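Local coordinates for protein putative oxidoreductase (Salmonella enterica subsp. enterica serovar Typhimurium, PDB 3NX4) that probably catalyses the NADPH-dependent reduction of acryloyl-CoA, as a medium-chain dehydrogenase/reductase family member that binds NADP, at residues Glu22-Ala27 against Glu100-Val104; Leu207-Ala213 against Val227-Tyr233. All coordinates share one frame; numbering follows the deposited sequence.

Interaction 1: Glu22-Ala27 against Glu100-Val104; sequences ESQLPA and ERARV
Arg103 and Leu25 carry a loop-on-strand packing contact at the periphery of the GroES-like domain, where residues 22-27, a short 3-10 turn running into an extended loop, lie against the strand 101-104. The turn is closed by its own backbone bond, Leu25 N to Glu22 O at 3.0 Å. Arg103 supplies the largest share of the interface. With CG anti to the backbone N (chi1 -169°) and a bend only at chi3, its side chain climbs from the strand and runs alongside the loop backbone. Its CD rests 3.1 Å from Pro26 O, and CB of Leu25 sits over one face of the guanidinium, displaced toward the rim, with Leu25 O over a face as well. NH2 comes within 3.3 Å of Glu22 O, at an angle too poor for a hydrogen bond. Leu25 points at the strand and divides its branches: CD2 approaches Arg101 O at 3.8 Å, while CD1 meets Arg101 CB at 4.0 Å. At the other end the extended Glu22 crosses Arg101 at about a right angle, their carboxylate and guanidinium planes 73° apart. The direct salt bridge, OE1 to NE, is long at 3.8 Å; a water lying near the guanidinium plane spans it, donating to Glu22 OE1 at 2.6 Å and accepting from Arg101 NE. Beyond the pair, Trp95 packs on both Leu25 and Pro26, and His94 on Pro26; Thr31 of strand 30-39 touches Glu22 and Arg103, and strand 101-104 itself pairs antiparallel with strand 30-39.

Interaction 2: Leu207-Ala213 against Val227-Tyr233; sequences LEKQLWA and VLAQMNY
Backbone hydrogen bonds zip residues 207-213 to the end of helix 221-229 and the short strand after it. Glu208 N donates to Ala229 O at 2.8 Å. Gln230 O is gripped twice, by Leu211 N at 2.7 Å and by Trp212 N at 3.2 Å, the two donors arriving from opposite faces of its carbonyl plane. Asn232 N returns a bond to Trp212 O; with the Trp212 N bond this makes Trp212 and selenomethionine Met231 a parallel bridge. The contact joins the start of the first strand to the end of the helix in a right-handed beta-alpha-beta crossover of the Rossmann domain: strand 212-217 leads through helix 221-229 to strand 235-239, its parallel neighbour in the nucleotide-binding sheet.

Side-chain groups add further bonds. Gln230 runs beside Trp212, pointing the same way, and its OE1 takes the indole NE1-H at 2.9 Å; the oxygen lies in the ring plane, although the amide is turned 64° from it. Gln210, extended beyond CG, brings OE1 to Tyr233 N at 2.8 Å, the donor 41° out of the amide carbonyl plane. One water joins Gln210 O to Asn232 OD1; beyond the contact, Tyr233 OH is hydrogen-bonded to Asp266 of the second subunit.

In the packing, the Leu211 side chain slants across that of Gln230, its CD1 3.6 Å from the amide carbon CD. A Met-aromatic contact puts SE of Met231 at the Trp212 ring edge, 5.0 Å from the five-membered ring centroid.

In the fold
From the N terminus, the chain passes through the hairpin 2-8/13-19 and then enters interaction 1, where the loop before strand 30-39 meets strand 101-104; this closes a long loop that includes strands 30-39, 64-72 and 82-86 and helix 41-48. The chain then runs on into the parallel nucleotide-binding sheet, and interaction 2 closes a much shorter loop of 13 residues, tying the start of strand 212-217 to the end of helix 221-229 and strand 231-232. The two follow in series, neither nested nor crossed, on opposite sides of the chain's centre and about 35 Å apart at their nearest atoms. Interaction 1 belongs to the GroES-like part, interaction 2 to the Rossmann part near the second subunit.

Interaction 1: Glu22-Ala27 against Glu100-Val104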
ATOM      1  N   GLU A  22       0.379 -45.048   6.747  1.00 56.40           N
ATOM      2  CA  GLU A  22       0.285 -44.150   5.617  1.00 60.15           C
ATOM      3  C   GLU A  22      -1.172 -43.934   5.256  1.00 64.86           C
ATOM      4  O   GLU A  22      -1.556 -42.870   4.793  1.00 62.54           O
ATOM      5  CB  GLU A  22       1.049 -44.739   4.434  1.00 68.80           C
ATOM      6  CG  GLU A  22       1.081 -43.868   3.215  1.00 70.14           C
ATOM      7  CD  GLU A  22       2.025 -44.383   2.164  1.00 71.35           C
ATOM      8  OE1 GLU A  22       2.921 -45.172   2.505  1.00 75.39           O
ATOM      9  OE2 GLU A  22       1.878 -43.997   0.997  1.00 71.82           O
ATOM     10  N   SER A  23      -1.977 -44.969   5.456  1.00 64.58           N
ATOM     11  CA  SER A  23      -3.402 -44.931   5.123  1.00 63.20           C
ATOM     12  C   SER A  23      -4.182 -43.920   5.969  1.00 62.50           C
ATOM     13  O   SER A  23      -5.359 -43.678   5.719  1.00 69.64           O
ATOM     14  CB  SER A  23      -4.024 -46.326   5.256  1.00 62.36           C
ATOM     15  OG  SER A  23      -3.843 -46.840   6.564  1.00 67.96           O
ATOM     16  N   GLN A  24      -3.522 -43.337   6.965  1.00 63.28           N
ATOM     17  CA  GLN A  24      -4.143 -42.324   7.818  1.00 65.23           C
ATOM     18  C   GLN A  24      -4.046 -40.921   7.216  1.00 64.30           C
ATOM     19  O   GLN A  24      -4.729 -39.995   7.661  1.00 62.68           O
ATOM     20  CB  GLN A  24      -3.497 -42.313   9.203  1.00 64.75           C
ATOM     21  CG  GLN A  24      -3.591 -43.617   9.964  1.00 66.30           C
ATOM     22  CD  GLN A  24      -2.979 -43.501  11.347  1.00 73.42           C
ATOM     23  OE1 GLN A  24      -2.065 -44.245  11.700  1.00 76.05           O
ATOM     24  NE2 GLN A  24      -3.479 -42.556  12.136  1.00 71.60           N
ATOM     25  N   LEU A  25      -3.185 -40.763   6.216  1.00 58.28           N
ATOM     26  CA  LEU A  25      -3.014 -39.470   5.563  1.00 53.61           C
ATOM     27  C   LEU A  25      -4.317 -39.018   4.910  1.00 59.06           C
ATOM     28  O   LEU A  25      -5.128 -39.852   4.503  1.00 59.33           O
ATOM     29  CB  LEU A  25      -1.928 -39.557   4.494  1.00 53.17           C
ATOM     30  CG  LEU A  25      -0.489 -39.843   4.904  1.00 55.54           C
ATOM     31  CD1 LEU A  25       0.370 -39.960   3.657  1.00 55.10           C
ATOM     32  CD2 LEU A  25       0.028 -38.751   5.821  1.00 52.89           C
ATOM     33  N   PRO A  26      -4.514 -37.694   4.791  1.00 49.98           N
ATOM     34  CA  PRO A  26      -5.723 -37.184   4.134  1.00 49.65           C
ATOM     35  C   PRO A  26      -5.801 -37.680   2.699  1.00 58.15           C
ATOM     36  O   PRO A  26      -4.820 -38.207   2.173  1.00 58.79           O
ATOM     37  CB  PRO A  26      -5.508 -35.664   4.143  1.00 50.01           C
ATOM     38  CG  PRO A  26      -4.020 -35.487   4.267  1.00 47.43           C
ATOM     39  CD  PRO A  26      -3.596 -36.604   5.171  1.00 45.26           C
ATOM     40  N   ALA A  27      -6.955 -37.518   2.066  1.00 62.27           N
ATOM     41  CA  ALA A  27      -7.100 -37.935   0.679  1.00 63.27           C
ATOM     42  C   ALA A  27      -6.461 -36.907  -0.243  1.00 57.29           C
ATOM     43  O   ALA A  27      -6.472 -35.711   0.046  1.00 59.61           O
ATOM     44  CB  ALA A  27      -8.569 -38.136   0.328  1.00 63.78           C
ATOM     45  N   GLU A 100       7.212 -38.250   7.087  1.00 42.36           N
ATOM     46  CA  GLU A 100       7.925 -39.006   6.069  1.00 43.00           C
ATOM     47  C   GLU A 100       7.173 -39.070   4.749  1.00 38.72           C
ATOM     48  O   GLU A 100       7.782 -39.254   3.699  1.00 44.87           O
ATOM     49  CB  GLU A 100       8.274 -40.406   6.579  1.00 49.68           C
ATOM     50  CG  GLU A 100       9.315 -40.370   7.691  1.00 51.72           C
ATOM     51  CD  GLU A 100       9.769 -41.753   8.112  1.00 64.95           C
ATOM     52  OE1 GLU A 100       8.998 -42.714   7.912  1.00 62.63           O
ATOM     53  OE2 GLU A 100      10.898 -41.877   8.635  1.00 72.52           O
ATOM     54  N   ARG A 101       5.856 -38.900   4.808  1.00 38.53           N
ATOM     55  CA  ARG A 101       5.020 -38.901   3.606  1.00 38.92           C
ATOM     56  C   ARG A 101       3.952 -37.828   3.695  1.00 41.52           C
ATOM     57  O   ARG A 101       3.502 -37.478   4.785  1.00 39.16           O
ATOM     58  CB  ARG A 101       4.322 -40.257   3.422  1.00 43.57           C
ATOM     59  CG  ARG A 101       5.159 -41.456   3.805  1.00 61.39           C
ATOM     60  CD  ARG A 101       5.677 -42.180   2.586  1.00 69.49           C
ATOM     61  NE  ARG A 101       6.251 -43.476   2.935  1.00 70.47           N
ATOM     62  CZ  ARG A 101       7.552 -43.706   3.090  1.00 79.46           C
ATOM     63  NH1 ARG A 101       8.431 -42.724   2.926  1.00 75.09           N
ATOM     64  NH2 ARG A 101       7.974 -44.925   3.406  1.00 85.43           N
ATOM     65  N   ALA A 102       3.526 -37.329   2.538  1.00 41.85           N
ATOM     66  CA  ALA A 102       2.434 -36.367   2.469  1.00 40.51           C
ATOM     67  C   ALA A 102       1.555 -36.738   1.292  1.00 39.27           C
ATOM     68  O   ALA A 102       2.027 -37.340   0.324  1.00 44.08           O
ATOM     69  CB  ALA A 102       2.966 -34.932   2.313  1.00 40.03           C
ATOM     70  N   ARG A 103       0.273 -36.407   1.388  1.00 40.72           N
ATOM     71  CA  ARG A 103      -0.656 -36.632   0.286  1.00 39.66           C
ATOM     72  C   ARG A 103      -1.443 -35.356   0.046  1.00 45.10           C
ATOM     73  O   ARG A 103      -2.081 -34.837   0.962  1.00 50.37           O
ATOM     74  CB  ARG A 103      -1.598 -37.798   0.590  1.00 43.56           C
ATOM     75  CG  ARG A 103      -2.395 -38.251  -0.630  1.00 47.72           C
ATOM     76  CD  ARG A 103      -3.351 -39.418  -0.297  1.00 48.75           C
ATOM     77  NE  ARG A 103      -2.656 -40.488   0.394  1.00 58.70           N
ATOM     78  CZ  ARG A 103      -3.261 -41.453   1.080  1.00 66.45           C
ATOM     79  NH1 ARG A 103      -4.584 -41.476   1.165  1.00 69.22           N
ATOM     80  NH2 ARG A 103      -2.542 -42.389   1.684  1.00 57.58           N
ATOM     81  N   VAL A 104      -1.388 -34.851  -1.185  1.00 40.13           N
ATOM     82  CA  VAL A 104      -1.887 -33.517  -1.490  1.00 35.28           C
ATOM     83  C   VAL A 104      -2.475 -33.431  -2.886  1.00 39.82           C
ATOM     84  O   VAL A 104      -2.356 -34.356  -3.689  1.00 41.19           O
ATOM     85  CB  VAL A 104      -0.758 -32.458  -1.410  1.00 44.77           C
ATOM     86  CG1 VAL A 104      -0.189 -32.380  -0.000  1.00 43.18           C
ATOM     87  CG2 VAL A 104       0.343 -32.769  -2.423  1.00 36.77           C
TER
HETATM   88  O   HOH W   1       4.978 -45.590   4.023  1.00 57.80           O

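Interaction 2: Leu207-Ala213 against Val227-Tyr233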
ATOM      1  N   LEU A 207       5.230  11.848  10.262  1.00 31.37           N
ATOM      2  CA  LEU A 207       6.260  11.934   9.228  1.00 29.76           C
ATOM      3  C   LEU A 207       7.626  12.150   9.879  1.00 35.96           C
ATOM      4  O   LEU A 207       7.785  13.038  10.719  1.00 34.94           O
ATOM      5  CB  LEU A 207       5.965  13.091   8.256  1.00 29.19           C
ATOM      6  CG  LEU A 207       4.771  12.942   7.305  1.00 32.08           C
ATOM      7  CD1 LEU A 207       4.662  14.177   6.422  1.00 33.43           C
ATOM      8  CD2 LEU A 207       4.878  11.666   6.450  1.00 27.50           C
ATOM      9  N   GLU A 208       8.598  11.329   9.491  1.00 33.00           N
ATOM     10  CA  GLU A 208       9.985  11.457   9.940  1.00 37.80           C
ATOM     11  C   GLU A 208      10.832  11.858   8.736  1.00 41.45           C
ATOM     12  O   GLU A 208      10.311  12.028   7.634  1.00 33.39           O
ATOM     13  CB  GLU A 208      10.492  10.120  10.482  1.00 35.88           C
ATOM     14  CG  GLU A 208       9.742   9.595  11.707  1.00 41.84           C
ATOM     15  CD  GLU A 208      10.229  10.225  12.995  1.00 49.46           C
ATOM     16  OE1 GLU A 208      11.189  11.022  12.931  1.00 49.05           O
ATOM     17  OE2 GLU A 208       9.653   9.928  14.064  1.00 47.54           O
ATOM     18  N   LYS A 209      12.141  11.986   8.924  1.00 37.07           N
ATOM     19  CA  LYS A 209      12.993  12.294   7.785  1.00 42.97           C
ATOM     20  C   LYS A 209      12.935  11.144   6.784  1.00 31.67           C
ATOM     21  O   LYS A 209      12.822   9.981   7.172  1.00 30.20           O
ATOM     22  CB  LYS A 209      14.442  12.561   8.200  1.00 53.96           C
ATOM     23  CG  LYS A 209      15.339  12.881   7.008  1.00 63.99           C
ATOM     24  CD  LYS A 209      16.617  13.602   7.404  1.00 66.89           C
ATOM     25  CE  LYS A 209      17.631  12.666   8.033  1.00 57.95           C
ATOM     26  NZ  LYS A 209      18.941  13.357   8.180  1.00 60.09           N
ATOM     27  N   GLN A 210      12.981  11.483   5.502  1.00 30.54           N
ATOM     28  CA  GLN A 210      12.905  10.489   4.440  1.00 29.65           C
ATOM     29  C   GLN A 210      14.210   9.743   4.329  1.00 30.80           C
ATOM     30  O   GLN A 210      15.232  10.351   4.022  1.00 26.18           O
ATOM     31  CB  GLN A 210      12.590  11.169   3.103  1.00 28.94           C
ATOM     32  CG  GLN A 210      11.208  11.800   3.067  1.00 28.98           C
ATOM     33  CD  GLN A 210      10.939  12.560   1.773  1.00 40.54           C
ATOM     34  OE1 GLN A 210      10.999  12.003   0.679  1.00 34.80           O
ATOM     35  NE2 GLN A 210      10.664  13.844   1.901  1.00 44.66           N
ATOM     36  N   LEU A 211      14.164   8.430   4.562  1.00 23.34           N
ATOM     37  CA  LEU A 211      15.363   7.585   4.548  1.00 26.42           C
ATOM     38  C   LEU A 211      15.394   6.492   3.471  1.00 28.23           C
ATOM     39  O   LEU A 211      16.465   6.195   2.929  1.00 29.11           O
ATOM     40  CB  LEU A 211      15.570   6.899   5.910  1.00 27.63           C
ATOM     41  CG  LEU A 211      15.561   7.797   7.154  1.00 26.13           C
ATOM     42  CD1 LEU A 211      15.676   6.947   8.422  1.00 25.85           C
ATOM     43  CD2 LEU A 211      16.672   8.836   7.070  1.00 28.59           C
ATOM     44  N   TRP A 212      14.248   5.869   3.195  1.00 25.56           N
ATOM     45  CA  TRP A 212      14.225   4.606   2.451  1.00 25.63           C
ATOM     46  C   TRP A 212      13.486   4.684   1.110  1.00 25.61           C
ATOM     47  O   TRP A 212      12.382   5.195   1.053  1.00 23.46           O
ATOM     48  CB  TRP A 212      13.542   3.507   3.280  1.00 24.05           C
ATOM     49  CG  TRP A 212      13.871   3.528   4.735  1.00 26.53           C
ATOM     50  CD1 TRP A 212      13.004   3.738   5.769  1.00 23.65           C
ATOM     51  CD2 TRP A 212      15.165   3.323   5.324  1.00 24.11           C
ATOM     52  NE1 TRP A 212      13.684   3.690   6.976  1.00 25.47           N
ATOM     53  CE2 TRP A 212      15.009   3.432   6.727  1.00 26.72           C
ATOM     54  CE3 TRP A 212      16.441   3.083   4.803  1.00 24.58           C
ATOM     55  CZ2 TRP A 212      16.084   3.301   7.612  1.00 26.92           C
ATOM     56  CZ3 TRP A 212      17.513   2.939   5.698  1.00 25.94           C
ATOM     57  CH2 TRP A 212      17.321   3.054   7.081  1.00 27.68           C
ATOM     58  N   ALA A 213      14.085   4.134   0.054  1.00 22.63           N
ATOM     59  CA  ALA A 213      13.390   4.002  -1.232  1.00 24.73           C
ATOM     60  C   ALA A 213      12.408   2.828  -1.177  1.00 23.20           C
ATOM     61  O   ALA A 213      11.331   2.865  -1.775  1.00 22.84           O
ATOM     62  CB  ALA A 213      14.391   3.798  -2.370  1.00 23.96           C
ATOM     63  N   VAL A 227       8.906   2.807  10.041  1.00 26.33           N
ATOM     64  CA  VAL A 227       9.392   2.627   8.671  1.00 23.30           C
ATOM     65  C   VAL A 227       8.508   3.382   7.676  1.00 26.35           C
ATOM     66  O   VAL A 227       9.015   4.078   6.798  1.00 25.87           O
ATOM     67  CB  VAL A 227       9.531   1.138   8.304  1.00 24.88           C
ATOM     68  CG1 VAL A 227       9.760   0.961   6.801  1.00 26.83           C
ATOM     69  CG2 VAL A 227      10.703   0.514   9.108  1.00 24.63           C
ATOM     70  N   LEU A 228       7.192   3.264   7.818  1.00 24.67           N
ATOM     71  CA  LEU A 228       6.294   4.045   6.959  1.00 28.87           C
ATOM     72  C   LEU A 228       6.553   5.546   7.061  1.00 28.03           C
ATOM     73  O   LEU A 228       6.528   6.238   6.047  1.00 24.54           O
ATOM     74  CB  LEU A 228       4.823   3.756   7.259  1.00 26.92           C
ATOM     75  CG  LEU A 228       4.311   2.389   6.811  1.00 27.52           C
ATOM     76  CD1 LEU A 228       3.000   2.085   7.519  1.00 29.23           C
ATOM     77  CD2 LEU A 228       4.148   2.351   5.300  1.00 24.74           C
ATOM     78  N   ALA A 229       6.801   6.042   8.273  1.00 26.20           N
ATOM     79  CA  ALA A 229       7.050   7.474   8.494  1.00 30.16           C
ATOM     80  C   ALA A 229       8.385   7.955   7.907  1.00 27.25           C
ATOM     81  O   ALA A 229       8.600   9.164   7.731  1.00 30.51           O
ATOM     82  CB  ALA A 229       6.968   7.814  10.005  1.00 26.14           C
ATOM     83  N   GLN A 230       9.260   6.999   7.598  1.00 25.11           N
ATOM     84  CA  GLN A 230      10.605   7.263   7.089  1.00 21.36           C
ATOM     85  C   GLN A 230      10.770   7.017   5.584  1.00 24.47           C
ATOM     86  O   GLN A 230      11.889   7.083   5.064  1.00 24.38           O
ATOM     87  CB  GLN A 230      11.610   6.348   7.809  1.00 23.28           C
ATOM     88  CG  GLN A 230      11.834   6.692   9.292  1.00 25.27           C
ATOM     89  CD  GLN A 230      12.704   5.665  10.008  1.00 30.27           C
ATOM     90  OE1 GLN A 230      12.808   4.518   9.583  1.00 32.35           O
ATOM     91  NE2 GLN A 230      13.328   6.082  11.111  1.00 31.35           N
HETATM   92  N   MSE A 231       9.687   6.682   4.893  1.00 24.99           N
HETATM   93  CA  MSE A 231       9.788   6.374   3.460  1.00 22.48           C
HETATM   94  C   MSE A 231      10.034   7.622   2.610  1.00 24.78           C
HETATM   95  O   MSE A 231       9.438   8.687   2.846  1.00 24.83           O
HETATM   96  CB  MSE A 231       8.522   5.663   2.954  1.00 25.97           C
HETATM   97  CG  MSE A 231       8.220   4.349   3.665  1.00 23.72           C
HETATM   98 SE   MSE A 231       9.714   3.066   3.628  0.75 25.35          SE
HETATM   99  CE  MSE A 231      10.025   2.962   1.706  1.00 21.91           C
ATOM    100  N   ASN A 232      10.897   7.484   1.608  1.00 24.65           N
ATOM    101  CA  ASN A 232      11.042   8.526   0.604  1.00 23.06           C
ATOM    102  C   ASN A 232       9.697   8.759  -0.089  1.00 24.13           C
ATOM    103  O   ASN A 232       8.863   7.862  -0.172  1.00 22.76           O
ATOM    104  CB  ASN A 232      12.042   8.107  -0.476  1.00 25.57           C
ATOM    105  CG  ASN A 232      13.480   8.067   0.011  1.00 29.70           C
ATOM    106  OD1 ASN A 232      13.812   8.557   1.092  1.00 27.68           O
ATOM    107  ND2 ASN A 232      14.349   7.505  -0.815  1.00 28.62           N
ATOM    108  N   TYR A 233       9.496   9.961  -0.607  1.00 24.69           N
ATOM    109  CA  TYR A 233       8.360  10.204  -1.485  1.00 23.94           C
ATOM    110  C   TYR A 233       8.292   9.148  -2.607  1.00 27.25           C
ATOM    111  O   TYR A 233       9.290   8.895  -3.292  1.00 24.31           O
ATOM    112  CB  TYR A 233       8.474  11.607  -2.069  1.00 23.64           C
ATOM    113  CG  TYR A 233       7.245  12.022  -2.816  1.00 24.28           C
ATOM    114  CD1 TYR A 233       7.046  11.622  -4.138  1.00 25.72           C
ATOM    115  CD2 TYR A 233       6.278  12.814  -2.209  1.00 28.52           C
ATOM    116  CE1 TYR A 233       5.906  12.000  -4.834  1.00 24.54           C
ATOM    117  CE2 TYR A 233       5.134  13.207  -2.905  1.00 29.03           C
ATOM    118  CZ  TYR A 233       4.960  12.794  -4.215  1.00 27.40           C
ATOM    119  OH  TYR A 233       3.830  13.175  -4.910  1.00 28.91           O
TER
HETATM  120  O   HOH W   2      13.338   8.877  12.146  1.00 44.34           O
HETATM  121  O   HOH W   3      16.201   9.947   1.007  1.00 46.72           O
HETATM  122  O   HOH W   4      17.287   6.082   0.374  1.00 35.12           O